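Local coordinates for protein sulfatase (Bacteroides fragilis CAG:558, PDB 6USS) that probably hydrolyses sulfate esters, as a calcium-binding arylsulfatase of the sulfatase family from a human gut bacterium, at residues I37-D42 against M257-I262; T160-K165 against E184-G189; E65-E70 against G294-L299; A196-E201 against F230-L235. The protein carries 1 engineered substitution. All coordinates share one frame; numbering follows the deposited sequence.

Interaction 1: residues I37-D42 against M257-I262. With CA (calcium ion), chain C.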
loop_
_atom_site.group_PDB
_atom_site.type_symbol
_atom_site.label_atom_id
_atom_site.label_comp_id
_atom_site.label_asym_id
_atom_site.label_seq_id
_atom_site.Cartn_x
_atom_site.Cartn_y
_atom_site.Cartn_z
ATOM N N ILE A 37 -5.931 12.964 -12.710
ATOM C CA ILE A 37 -5.257 13.726 -11.670
ATOM C C ILE A 37 -6.297 14.570 -10.947
ATOM O O ILE A 37 -6.966 15.414 -11.564
ATOM C CB ILE A 37 -4.150 14.623 -12.226
ATOM C CG1 ILE A 37 -3.065 13.806 -12.918
ATOM C CG2 ILE A 37 -3.547 15.445 -11.090
ATOM C CD1 ILE A 37 -2.040 14.701 -13.621
ATOM N N LEU A 38 -6.420 14.345 -9.636
ATOM C CA LEU A 38 -7.183 15.196 -8.726
ATOM C C LEU A 38 -6.188 16.098 -8.009
ATOM O O LEU A 38 -5.414 15.626 -7.166
ATOM C CB LEU A 38 -7.970 14.352 -7.723
ATOM C CG LEU A 38 -8.724 15.109 -6.636
ATOM C CD1 LEU A 38 -9.681 16.112 -7.272
ATOM C CD2 LEU A 38 -9.491 14.119 -5.759
ATOM N N PHE A 39 -6.184 17.383 -8.363
ATOM C CA PHE A 39 -5.257 18.368 -7.796
ATOM C C PHE A 39 -6.067 19.141 -6.761
ATOM O O PHE A 39 -6.982 19.899 -7.111
ATOM C CB PHE A 39 -4.681 19.247 -8.907
ATOM C CG PHE A 39 -3.600 20.222 -8.480
ATOM C CD1 PHE A 39 -3.924 21.452 -7.928
ATOM C CD2 PHE A 39 -2.260 19.945 -8.709
ATOM C CE1 PHE A 39 -2.925 22.372 -7.580
ATOM C CE2 PHE A 39 -1.255 20.858 -8.362
ATOM C CZ PHE A 39 -1.588 22.065 -7.794
ATOM N N MET A 40 -5.752 18.915 -5.484
ATOM C CA MET A 40 -6.512 19.440 -4.352
ATOM C C MET A 40 -5.640 20.415 -3.575
ATOM O O MET A 40 -4.586 20.031 -3.046
ATOM C CB MET A 40 -6.992 18.314 -3.429
ATOM C CG MET A 40 -7.809 18.790 -2.241
ATOM S SD MET A 40 -9.499 19.326 -2.629
ATOM C CE MET A 40 -10.153 17.820 -3.341
ATOM N N VAL A 41 -6.089 21.665 -3.487
ATOM C CA VAL A 41 -5.414 22.684 -2.694
ATOM C C VAL A 41 -6.104 22.784 -1.344
ATOM O O VAL A 41 -7.314 22.568 -1.224
ATOM C CB VAL A 41 -5.414 24.038 -3.425
ATOM C CG1 VAL A 41 -4.538 25.020 -2.700
ATOM C CG2 VAL A 41 -4.955 23.843 -4.861
ATOM N N ASP A 42 -5.332 23.104 -0.314
ATOM C CA ASP A 42 -5.843 23.207 1.048
ATOM C C ASP A 42 -6.201 24.652 1.402
ATOM O O ASP A 42 -5.400 25.565 1.185
ATOM C CB ASP A 42 -4.812 22.680 2.043
ATOM C CG ASP A 42 -5.412 22.412 3.383
ATOM O OD1 ASP A 42 -6.626 22.116 3.407
ATOM O OD2 ASP A 42 -4.692 22.495 4.405
ATOM N N MET A 257 -3.060 14.624 -6.079
ATOM C CA MET A 257 -2.089 15.671 -5.750
ATOM C C MET A 257 -2.742 16.622 -4.760
ATOM O O MET A 257 -3.454 17.546 -5.145
ATOM C CB MET A 257 -1.640 16.394 -7.013
ATOM C CG MET A 257 -0.509 17.372 -6.794
ATOM S SD MET A 257 1.044 16.490 -6.571
ATOM C CE MET A 257 2.138 17.815 -6.036
ATOM N N ALA A 258 -2.498 16.395 -3.466
ATOM C CA ALA A 258 -3.175 17.126 -2.394
ATOM C C ALA A 258 -2.159 17.997 -1.657
ATOM O O ALA A 258 -1.499 17.536 -0.728
ATOM C CB ALA A 258 -3.879 16.160 -1.441
ATOM N N HIS A 259 -2.065 19.265 -2.060
ATOM C CA HIS A 259 -1.060 20.176 -1.523
ATOM C C HIS A 259 -1.282 20.463 -0.043
ATOM O O HIS A 259 -2.415 20.456 0.457
ATOM C CB HIS A 259 -1.060 21.498 -2.295
ATOM C CG HIS A 259 -0.206 21.458 -3.511
ATOM N ND1 HIS A 259 1.165 21.570 -3.452
ATOM C CD2 HIS A 259 -0.514 21.267 -4.815
ATOM C CE1 HIS A 259 1.667 21.459 -4.669
ATOM N NE2 HIS A 259 0.668 21.279 -5.515
ATOM N N TYR A 260 -0.177 20.709 0.665
ATOM C CA TYR A 260 -0.303 21.298 1.991
ATOM C C TYR A 260 -0.576 22.796 1.902
ATOM O O TYR A 260 -1.249 23.351 2.780
ATOM C CB TYR A 260 0.950 21.021 2.825
ATOM C CG TYR A 260 0.991 19.616 3.351
ATOM C CD1 TYR A 260 0.258 19.260 4.468
ATOM C CD2 TYR A 260 1.749 18.641 2.725
ATOM C CE1 TYR A 260 0.272 17.975 4.946
ATOM C CE2 TYR A 260 1.772 17.338 3.189
ATOM C CZ TYR A 260 1.029 17.006 4.312
ATOM O OH TYR A 260 1.042 15.719 4.823
ATOM N N ALA A 261 -0.055 23.458 0.864
ATOM C CA ALA A 261 -0.455 24.824 0.550
ATOM C C ALA A 261 -1.961 24.876 0.308
ATOM O O ALA A 261 -2.531 23.969 -0.303
ATOM C CB ALA A 261 0.304 25.311 -0.684
ATOM N N ILE A 262 -2.617 25.945 0.762
ATOM C CA ILE A 262 -1.992 27.159 1.273
ATOM C C ILE A 262 -2.278 27.346 2.766
ATOM O O ILE A 262 -2.614 28.442 3.222
ATOM C CB ILE A 262 -2.482 28.362 0.465
ATOM C CG1 ILE A 262 -4.023 28.390 0.452
ATOM C CG2 ILE A 262 -1.908 28.304 -0.948
ATOM C CD1 ILE A 262 -4.634 29.526 -0.377
HETATM CA CA CA C . -8.521 22.596 4.614
HETATM O O HOH W 1 -4.857 19.432 -0.304
HETATM O O HOH W 2 -1.803 21.556 4.931
#
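A cis peptide bond between Ala-261 and Ile-262 turns its C=O and N-H to the same side, and both meet the backbone of Asp-42. Asp-42 N donates to Ala-261 O at 2.9 Å, and Ile-262 N returns a bond to Asp-42 O at 2.8 Å, on a lone pair in the carbonyl plane. The clamp closes the C-terminal end of a parallel strand pair, 35-41 beside 253-258, in the central sheet of the alkaline phosphatase-like sulfatase fold. Behind it, Met-40 N reaches Met-257 O almost straight (N-H...O 171°), and Met-40 O receives His-259 N.

Phe-39 and Met-257 share one face of the sheet, their side chains lying alongside each other. With CG anti to the backbone N (chi1 -174°), Phe-39 swings its ring forward to the imidazole of His-259: Phe-39 CZ sits at the imidazole edge, 3.3 Å from His-259 CD2, the planes inclined at 59°. The NE2 of His-259 is held by Ser-298.

Asp-42 follows directly after the strand and delivers OD1 to the calcium ion at 2.3 Å; Asp-43, the engineered Cys-88, Asp-322 and Asn-323 complete the metal site. Asp-42 OD1 also takes a hydrogen bond from Arg-92, while Asp-42 OD2 forms a salt bridge with Lys-165. On the other face of the sheet, Met-40 CB faces Ala-258 CB. Nearby, one water donates to both Met-40 O and His-259 O, at 2.8 Å from each.

Interaction 2: residues T160-K165 against E184-G189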
loop_
_atom_site.group_PDB
_atom_site.type_symbol
_atom_site.label_atom_id
_atom_site.label_comp_id
_atom_site.label_asym_id
_atom_site.label_seq_id
_atom_site.Cartn_x
_atom_site.Cartn_y
_atom_site.Cartn_z
ATOM N N THR A 160 -2.435 3.741 -8.244
ATOM C CA THR A 160 -2.945 4.828 -7.414
ATOM C C THR A 160 -1.812 5.490 -6.642
ATOM O O THR A 160 -1.042 4.807 -5.954
ATOM C CB THR A 160 -3.996 4.297 -6.445
ATOM O OG1 THR A 160 -3.441 3.203 -5.712
ATOM C CG2 THR A 160 -5.191 3.787 -7.211
ATOM N N ILE A 161 -1.722 6.812 -6.746
ATOM C CA ILE A 161 -0.647 7.588 -6.140
ATOM C C ILE A 161 -1.260 8.668 -5.264
ATOM O O ILE A 161 -2.115 9.432 -5.731
ATOM C CB ILE A 161 0.257 8.244 -7.199
ATOM C CG1 ILE A 161 0.786 7.214 -8.185
ATOM C CG2 ILE A 161 1.382 9.019 -6.536
ATOM C CD1 ILE A 161 1.378 7.833 -9.419
ATOM N N HIS A 162 -0.803 8.746 -4.010
ATOM C CA HIS A 162 -1.121 9.845 -3.106
ATOM C C HIS A 162 0.111 10.711 -2.845
ATOM O O HIS A 162 1.190 10.201 -2.503
ATOM C CB HIS A 162 -1.657 9.374 -1.752
ATOM C CG HIS A 162 -1.692 10.474 -0.739
ATOM N ND1 HIS A 162 -2.725 11.389 -0.670
ATOM C CD2 HIS A 162 -0.766 10.888 0.158
ATOM C CE1 HIS A 162 -2.462 12.277 0.275
ATOM N NE2 HIS A 162 -1.280 11.996 0.792
ATOM N N CYS A 163 -0.074 12.025 -2.939
ATOM C CA CYS A 163 1.024 12.961 -2.758
ATOM C C CYS A 163 0.533 14.175 -1.986
ATOM O O CYS A 163 -0.332 14.915 -2.477
ATOM C CB CYS A 163 1.589 13.371 -4.117
ATOM S SG CYS A 163 2.969 14.539 -3.979
ATOM N N GLY A 164 1.083 14.375 -0.788
ATOM C CA GLY A 164 0.711 15.523 0.025
ATOM C C GLY A 164 -0.167 15.244 1.239
ATOM O O GLY A 164 0.022 14.247 1.945
ATOM N N LYS A 165 -1.119 16.143 1.493
ATOM C CA LYS A 165 -1.966 16.070 2.678
ATOM C C LYS A 165 -3.006 14.965 2.534
ATOM O O LYS A 165 -3.840 15.002 1.626
ATOM C CB LYS A 165 -2.654 17.412 2.912
ATOM C CG LYS A 165 -3.895 17.341 3.773
ATOM C CD LYS A 165 -4.142 18.681 4.439
ATOM C CE LYS A 165 -5.531 18.739 5.052
ATOM N NZ LYS A 165 -5.846 20.119 5.492
ATOM N N GLU A 184 -1.260 2.851 -3.773
ATOM C CA GLU A 184 -0.074 2.011 -3.885
ATOM C C GLU A 184 1.210 2.782 -3.623
ATOM O O GLU A 184 2.218 2.169 -3.245
ATOM C CB GLU A 184 -0.031 1.370 -5.264
ATOM C CG GLU A 184 -1.216 0.454 -5.547
ATOM C CD GLU A 184 -1.208 -0.056 -6.974
ATOM O OE1 GLU A 184 -0.948 0.754 -7.892
ATOM O OE2 GLU A 184 -1.445 -1.266 -7.178
ATOM N N VAL A 185 1.174 4.109 -3.792
ATOM C CA VAL A 185 2.317 4.999 -3.617
ATOM C C VAL A 185 1.903 6.144 -2.694
ATOM O O VAL A 185 0.858 6.773 -2.910
ATOM C CB VAL A 185 2.822 5.549 -4.969
ATOM C CG1 VAL A 185 3.901 6.617 -4.756
ATOM C CG2 VAL A 185 3.331 4.408 -5.858
ATOM N N ASN A 186 2.721 6.414 -1.671
ATOM C CA ASN A 186 2.462 7.482 -0.704
ATOM C C ASN A 186 3.658 8.424 -0.648
ATOM O O ASN A 186 4.768 7.995 -0.316
ATOM C CB ASN A 186 2.175 6.922 0.699
ATOM C CG ASN A 186 1.993 8.025 1.749
ATOM O OD1 ASN A 186 1.801 9.194 1.407
ATOM N ND2 ASN A 186 2.032 7.650 3.027
ATOM N N ILE A 187 3.428 9.701 -0.947
ATOM C CA ILE A 187 4.407 10.757 -0.726
ATOM C C ILE A 187 3.830 11.703 0.326
ATOM O O ILE A 187 2.835 12.405 0.069
ATOM C CB ILE A 187 4.750 11.517 -2.015
ATOM C CG1 ILE A 187 5.384 10.582 -3.054
ATOM C CG2 ILE A 187 5.664 12.697 -1.714
ATOM C CD1 ILE A 187 5.299 11.125 -4.499
ATOM N N ALA A 188 4.444 11.710 1.512
ATOM C CA ALA A 188 4.231 12.703 2.572
ATOM C C ALA A 188 2.857 12.616 3.243
ATOM O O ALA A 188 2.476 13.537 3.989
ATOM C CB ALA A 188 4.452 14.128 2.046
ATOM N N GLY A 189 2.099 11.547 3.013
ATOM C CA GLY A 189 0.746 11.459 3.529
ATOM C C GLY A 189 0.717 10.792 4.887
ATOM O O GLY A 189 1.229 9.682 5.056
#
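Strand 160-164 runs parallel to strand 185-187, their axes 4.7 Å apart and 7° from aligned, with His-162 N bonded to Val-185 O, Ile-187 N to His-162 O and Gly-164 N to Ile-187 O, each at 2.8 Å. Strand 159-164 also pairs with 253-258, so 185-187 extends the mixed central sheet of the alkaline phosphatase-like sulfatase fold. On one face, Ile-161 CG2 lies beside Val-185 CG1 and Cys-163 SG meets Ile-187 CG2 at 4.0 Å; helix 231-247 covers Ile-161, Cys-163 and Ile-187. The other face carries His-162 and Asn-186. His-162, its CG anti to the backbone N (chi1 167°), brings CD2 3.3 Å from Asn-186 OD1, and its NE2 donates to Gly-164 O from above the carbonyl plane. The Asn-186 amide closes an Asx motif: OD1 takes Gly-189 N on a lone pair, while ND2 returns a bond to Gly-189 O. At the N-terminal end of the pair, Thr-160 OG1 and, weakly, Thr-160 O grip Glu-184 N; Glu-184 OE1 is bound by His-159, and OE2 by His-180 of the second subunit. The amide thus fixes the turn after 185-187, while the imidazole pins Gly-164 O at the end of the neighbouring strand.

Interaction 3: residues E65-E70 against G294-L299; sequences ETPNME and GMDKSL
The carboxylate of Asp-296 takes two successive backbone N-H groups from the first turn of helix 67-74: Asn-68 N donates to OD2 and Met-69 N to OD1, both at 2.9 Å and both on syn lone pairs. The bonds are fairly straight, 161° at the hydrogen for Asn-68 and 153° for Met-69. Asp-296 reaches them because its CG stands anti to the backbone N (chi1 -173°), which sends the acid out from helix 283-308 towards the helix start. Asn-68 adds its own amide: ND2 donates to OD2 at 2.9 Å, but from above the carboxylate plane, and makes a weak hydrogen bond to Asp-296 O. OD2 is therefore gripped by both the main chain and the side chain of one residue. A negative group in this position would also be expected to interact well with the N-terminal end of the helix dipole.

Carbons of Thr-66 and Pro-67 also border the acid: Thr-66 CB lies 3.2 Å from Asp-296 OD1, and Pro-67 CD touches OD2. Thr-66 occupies the N-cap position but makes no capping bond; its hydroxyl pairs with Thr-49 instead, and the carboxylate of Asp-296, from another helix, serves the helix start. Farther out, Leu-299 CD2 packs against the backbone of Asn-68 and against Met-69 CG (3.8 Å). Met-69 SD and Met-295 CE meet at 4.1 Å, their side chains at about a right angle.

These methionines continue the packing inward to Phe-319 of strand 315-321, while Met-295 and Leu-299 rest on Phe-39 of strand 35-41. The contact thus fastens the short helix 67-74 alongside helix 283-308, both packing on the central sheet.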
loop_
_atom_site.group_PDB
_atom_site.type_symbol
_atom_site.label_atom_id
_atom_site.label_comp_id
_atom_site.label_asym_id
_atom_site.label_seq_id
_atom_site.Cartn_x
_atom_site.Cartn_y
_atom_site.Cartn_z
ATOM N N GLU A 65 -1.663 35.652 -9.009
ATOM C CA GLU A 65 -1.152 35.160 -10.288
ATOM C C GLU A 65 -1.249 33.636 -10.330
ATOM O O GLU A 65 -0.391 32.927 -9.792
ATOM C CB GLU A 65 0.269 35.644 -10.519
ATOM C CG GLU A 65 0.359 37.149 -10.663
ATOM C CD GLU A 65 1.789 37.635 -10.759
ATOM O OE1 GLU A 65 2.686 36.809 -11.047
ATOM O OE2 GLU A 65 2.026 38.840 -10.533
ATOM N N THR A 66 -2.301 33.131 -10.970
ATOM C CA THR A 66 -2.457 31.706 -11.236
ATOM C C THR A 66 -2.584 31.515 -12.746
ATOM O O THR A 66 -3.654 31.146 -13.257
ATOM C CB THR A 66 -3.658 31.121 -10.492
ATOM O OG1 THR A 66 -4.863 31.829 -10.842
ATOM C CG2 THR A 66 -3.436 31.213 -8.989
ATOM N N PRO A 67 -1.510 31.770 -13.497
ATOM C CA PRO A 67 -1.618 31.661 -14.960
ATOM C C PRO A 67 -1.884 30.244 -15.424
ATOM O O PRO A 67 -2.490 30.062 -16.491
ATOM C CB PRO A 67 -0.255 32.162 -15.453
ATOM C CG PRO A 67 0.686 31.794 -14.314
ATOM C CD PRO A 67 -0.127 32.038 -13.059
ATOM N N ASN A 68 -1.441 29.230 -14.660
ATOM C CA ASN A 68 -1.647 27.847 -15.090
ATOM C C ASN A 68 -3.091 27.393 -14.853
ATOM O O ASN A 68 -3.620 26.583 -15.625
ATOM C CB ASN A 68 -0.667 26.922 -14.376
ATOM C CG ASN A 68 0.781 27.160 -14.784
ATOM O OD1 ASN A 68 1.178 26.901 -15.921
ATOM N ND2 ASN A 68 1.587 27.626 -13.836
ATOM N N MET A 69 -3.740 27.893 -13.787
ATOM C CA MET A 69 -5.183 27.706 -13.627
ATOM C C MET A 69 -5.954 28.316 -14.802
ATOM O O MET A 69 -6.935 27.734 -15.275
ATOM C CB MET A 69 -5.661 28.325 -12.302
ATOM C CG MET A 69 -5.249 27.578 -11.043
ATOM S SD MET A 69 -5.891 28.339 -9.528
ATOM C CE MET A 69 -7.673 28.207 -9.736
ATOM N N GLU A 70 -5.546 29.503 -15.272
ATOM C CA GLU A 70 -6.220 30.116 -16.416
ATOM C C GLU A 70 -6.040 29.269 -17.669
ATOM O O GLU A 70 -6.997 29.032 -18.420
ATOM C CB GLU A 70 -5.675 31.522 -16.653
ATOM C CG GLU A 70 -5.983 32.513 -15.575
ATOM C CD GLU A 70 -5.292 33.852 -15.804
ATOM O OE1 GLU A 70 -5.068 34.218 -16.978
ATOM O OE2 GLU A 70 -4.983 34.546 -14.810
ATOM N N GLY A 294 2.972 29.548 -5.932
ATOM C CA GLY A 294 3.751 28.322 -5.913
ATOM C C GLY A 294 2.877 27.092 -6.064
ATOM O O GLY A 294 3.285 26.101 -6.675
ATOM N N MET A 295 1.662 27.137 -5.509
ATOM C CA MET A 295 0.671 26.120 -5.833
ATOM C C MET A 295 0.447 26.066 -7.337
ATOM O O MET A 295 0.475 24.993 -7.945
ATOM C CB MET A 295 -0.641 26.414 -5.101
ATOM C CG MET A 295 -1.806 25.524 -5.528
ATOM S SD MET A 295 -2.719 26.169 -6.954
ATOM C CE MET A 295 -3.419 27.660 -6.276
ATOM N N ASP A 296 0.233 27.228 -7.956
ATOM C CA ASP A 296 -0.037 27.280 -9.386
ATOM C C ASP A 296 1.168 26.822 -10.211
ATOM O O ASP A 296 0.994 26.260 -11.303
ATOM C CB ASP A 296 -0.457 28.697 -9.778
ATOM C CG ASP A 296 -0.919 28.787 -11.232
ATOM O OD1 ASP A 296 -2.119 28.512 -11.503
ATOM O OD2 ASP A 296 -0.090 29.142 -12.098
ATOM N N LYS A 297 2.392 27.063 -9.720
ATOM C CA LYS A 297 3.572 26.562 -10.417
ATOM C C LYS A 297 3.577 25.046 -10.429
ATOM O O LYS A 297 3.958 24.423 -11.429
ATOM C CB LYS A 297 4.847 27.083 -9.758
ATOM C CG LYS A 297 6.131 26.513 -10.348
ATOM C CD LYS A 297 7.344 26.899 -9.496
ATOM C CE LYS A 297 8.664 26.395 -10.089
ATOM N NZ LYS A 297 8.742 24.922 -10.228
ATOM N N SER A 298 3.150 24.439 -9.318
ATOM C CA SER A 298 3.023 22.988 -9.267
ATOM C C SER A 298 2.030 22.485 -10.323
ATOM O O SER A 298 2.310 21.511 -11.040
ATOM C CB SER A 298 2.615 22.567 -7.854
ATOM O OG SER A 298 2.313 21.182 -7.775
ATOM N N LEU A 299 0.867 23.149 -10.438
ATOM C CA LEU A 299 -0.120 22.752 -11.438
ATOM C C LEU A 299 0.472 22.830 -12.835
ATOM O O LEU A 299 0.320 21.907 -13.643
ATOM C CB LEU A 299 -1.364 23.630 -11.342
ATOM C CG LEU A 299 -2.469 23.366 -12.380
ATOM C CD1 LEU A 299 -3.256 22.090 -12.076
ATOM C CD2 LEU A 299 -3.396 24.543 -12.481
#

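Interaction 4: residues A196-E201 against F230-L235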
loop_
_atom_site.group_PDB
_atom_site.type_symbol
_atom_site.label_atom_id
_atom_site.label_comp_id
_atom_site.label_asym_id
_atom_site.label_seq_id
_atom_site.Cartn_x
_atom_site.Cartn_y
_atom_site.Cartn_z
ATOM N N ALA A 196 4.272 21.844 9.787
ATOM C CA ALA A 196 5.063 22.655 10.700
ATOM C C ALA A 196 5.743 23.816 9.979
ATOM O O ALA A 196 5.778 24.933 10.502
ATOM C CB ALA A 196 6.091 21.776 11.413
ATOM N N SER A 197 6.279 23.583 8.779
ATOM C CA SER A 197 6.968 24.625 8.026
ATOM C C SER A 197 7.005 24.260 6.549
ATOM O O SER A 197 7.162 23.093 6.194
ATOM C CB SER A 197 8.395 24.842 8.533
ATOM O OG SER A 197 9.106 25.682 7.630
ATOM N N TYR A 198 6.893 25.276 5.695
ATOM C CA TYR A 198 7.088 25.086 4.262
ATOM C C TYR A 198 8.566 25.002 3.869
ATOM O O TYR A 198 8.873 24.638 2.723
ATOM C CB TYR A 198 6.445 26.238 3.479
ATOM C CG TYR A 198 4.938 26.259 3.394
ATOM C CD1 TYR A 198 4.162 26.678 4.474
ATOM C CD2 TYR A 198 4.284 25.916 2.206
ATOM C CE1 TYR A 198 2.758 26.721 4.385
ATOM C CE2 TYR A 198 2.897 25.956 2.101
ATOM C CZ TYR A 198 2.132 26.357 3.198
ATOM O OH TYR A 198 0.746 26.399 3.101
ATOM N N LEU A 199 9.481 25.332 4.780
ATOM C CA LEU A 199 10.880 25.582 4.444
ATOM C C LEU A 199 11.712 24.314 4.602
ATOM O O LEU A 199 11.760 23.725 5.692
ATOM C CB LEU A 199 11.447 26.698 5.323
ATOM C CG LEU A 199 10.719 28.037 5.179
ATOM C CD1 LEU A 199 11.309 29.078 6.099
ATOM C CD2 LEU A 199 10.793 28.514 3.739
ATOM N N GLY A 200 12.382 23.913 3.514
ATOM C CA GLY A 200 13.363 22.845 3.602
ATOM C C GLY A 200 14.496 23.177 4.550
ATOM O O GLY A 200 15.086 22.280 5.166
ATOM N N GLU A 201 14.809 24.465 4.691
ATOM C CA GLU A 201 15.765 24.876 5.705
ATOM C C GLU A 201 15.306 24.462 7.096
ATOM O O GLU A 201 16.139 24.207 7.971
ATOM C CB GLU A 201 15.989 26.389 5.637
ATOM C CG GLU A 201 16.479 26.885 4.277
ATOM C CD GLU A 201 15.335 27.335 3.353
ATOM O OE1 GLU A 201 14.197 26.812 3.497
ATOM O OE2 GLU A 201 15.577 28.215 2.483
ATOM N N PHE A 230 11.176 24.805 -1.201
ATOM C CA PHE A 230 9.832 25.008 -0.662
ATOM C C PHE A 230 9.000 23.728 -0.813
ATOM O O PHE A 230 9.125 23.005 -1.805
ATOM C CB PHE A 230 9.161 26.175 -1.402
ATOM C CG PHE A 230 8.223 26.991 -0.549
ATOM C CD1 PHE A 230 8.714 27.811 0.454
ATOM C CD2 PHE A 230 6.853 26.940 -0.753
ATOM C CE1 PHE A 230 7.857 28.567 1.239
ATOM C CE2 PHE A 230 6.000 27.685 0.027
ATOM C CZ PHE A 230 6.505 28.506 1.027
ATOM N N VAL A 231 8.135 23.447 0.176
ATOM C CA VAL A 231 7.537 22.108 0.266
ATOM C C VAL A 231 6.651 21.813 -0.943
ATOM O O VAL A 231 6.612 20.673 -1.431
ATOM C CB VAL A 231 6.777 21.916 1.596
ATOM C CG1 VAL A 231 5.482 22.687 1.628
ATOM C CG2 VAL A 231 6.494 20.431 1.806
ATOM N N SER A 232 5.932 22.827 -1.449
ATOM C CA SER A 232 5.138 22.654 -2.666
ATOM C C SER A 232 6.000 22.267 -3.851
ATOM O O SER A 232 5.525 21.571 -4.757
ATOM C CB SER A 232 4.369 23.944 -2.989
ATOM O OG SER A 232 3.816 24.510 -1.814
ATOM N N GLU A 233 7.249 22.745 -3.881
ATOM C CA GLU A 233 8.186 22.335 -4.922
ATOM C C GLU A 233 8.623 20.891 -4.710
ATOM O O GLU A 233 8.613 20.080 -5.651
ATOM C CB GLU A 233 9.401 23.274 -4.940
ATOM C CG GLU A 233 10.423 23.034 -6.067
ATOM C CD GLU A 233 9.815 23.105 -7.473
ATOM O OE1 GLU A 233 8.858 23.884 -7.698
ATOM O OE2 GLU A 233 10.291 22.372 -8.369
ATOM N N ALA A 234 8.983 20.545 -3.466
ATOM C CA ALA A 234 9.357 19.172 -3.150
ATOM C C ALA A 234 8.248 18.200 -3.523
ATOM O O ALA A 234 8.507 17.133 -4.098
ATOM C CB ALA A 234 9.689 19.041 -1.663
ATOM N N LEU A 235 7.005 18.551 -3.202
ATOM C CA LEU A 235 5.889 17.670 -3.517
ATOM C C LEU A 235 5.760 17.471 -5.018
ATOM O O LEU A 235 5.512 16.351 -5.484
ATOM C CB LEU A 235 4.590 18.232 -2.928
ATOM C CG LEU A 235 4.503 18.237 -1.400
ATOM C CD1 LEU A 235 3.152 18.769 -0.912
ATOM C CD2 LEU A 235 4.766 16.824 -0.871
#
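Tyr-198 sets its CB over one face of the Phe-230 ring, a CH-pi contact 3.7 Å from the centroid and offset towards the rim. This is the apolar centre of a loop-to-helix junction in the sulfatase fold, where the loop after strand 185-187 meets the start of helix 231-247. Beyond CB the two rings run nearly parallel, with planes 22° apart, but are slid so far that they barely overlap; Tyr-198 CD2 touches Phe-230 CE2 at 3.3 Å. The same tyrosine carbon also meets Val-231 CG1 at 3.5 Å, so that it touches both a phenyl rim and a methyl group. Val-231 offers that methyl by placing CG1 between its own backbone N and carbonyl carbon (chi1 73°). Leu-199 comes to the phenyl ring obliquely at the rim, on the same side as Tyr-198 CB, its CD2 3.9 Å from Phe-230 CE1. Leu-291 of helix 283-308 packs against both aromatic side chains.

Polar groups border this cluster. Phe-230 occupies the N-cap position of helix 231-247, and the first N-H of the helix, Val-231 N, makes a weak, bent bond to Tyr-198 O at 2.9 Å. The hydroxyl of Tyr-198 is tied to His-263 O, and its backbone N to Asp-267, so the residue is held at both ends. Just before it, Ser-197 shapes the loop as an ST turn, with OG accepting Leu-199 N at 2.9 Å.

In the fold
Interactions 1 and 2 belong to one sheet, where strands 253-258 and 159-164 are neighbours; their centres lie about 11 Å apart, and Ala-258 O probably bonds Lys-165 N. Interactions 1 and 3, centres about 12 Å apart, are joined through His-259 and Ser-298. Interaction 4, its centre about 14 Å from that of interaction 1, sets Tyr-198 OH against Ala-261 and Ile-262. A Lys-297 to Glu-233 salt bridge links interactions 3 and 4, whereas 2 and 3 do not touch. Along the chain, interaction 2 precedes 4, both falling between the segments of 1 and of 3, whose segments alternate. Helices 231-247 and 283-308 thus pack on the sheet whose strand 35-41 leads into the calcium ligand Asp-42.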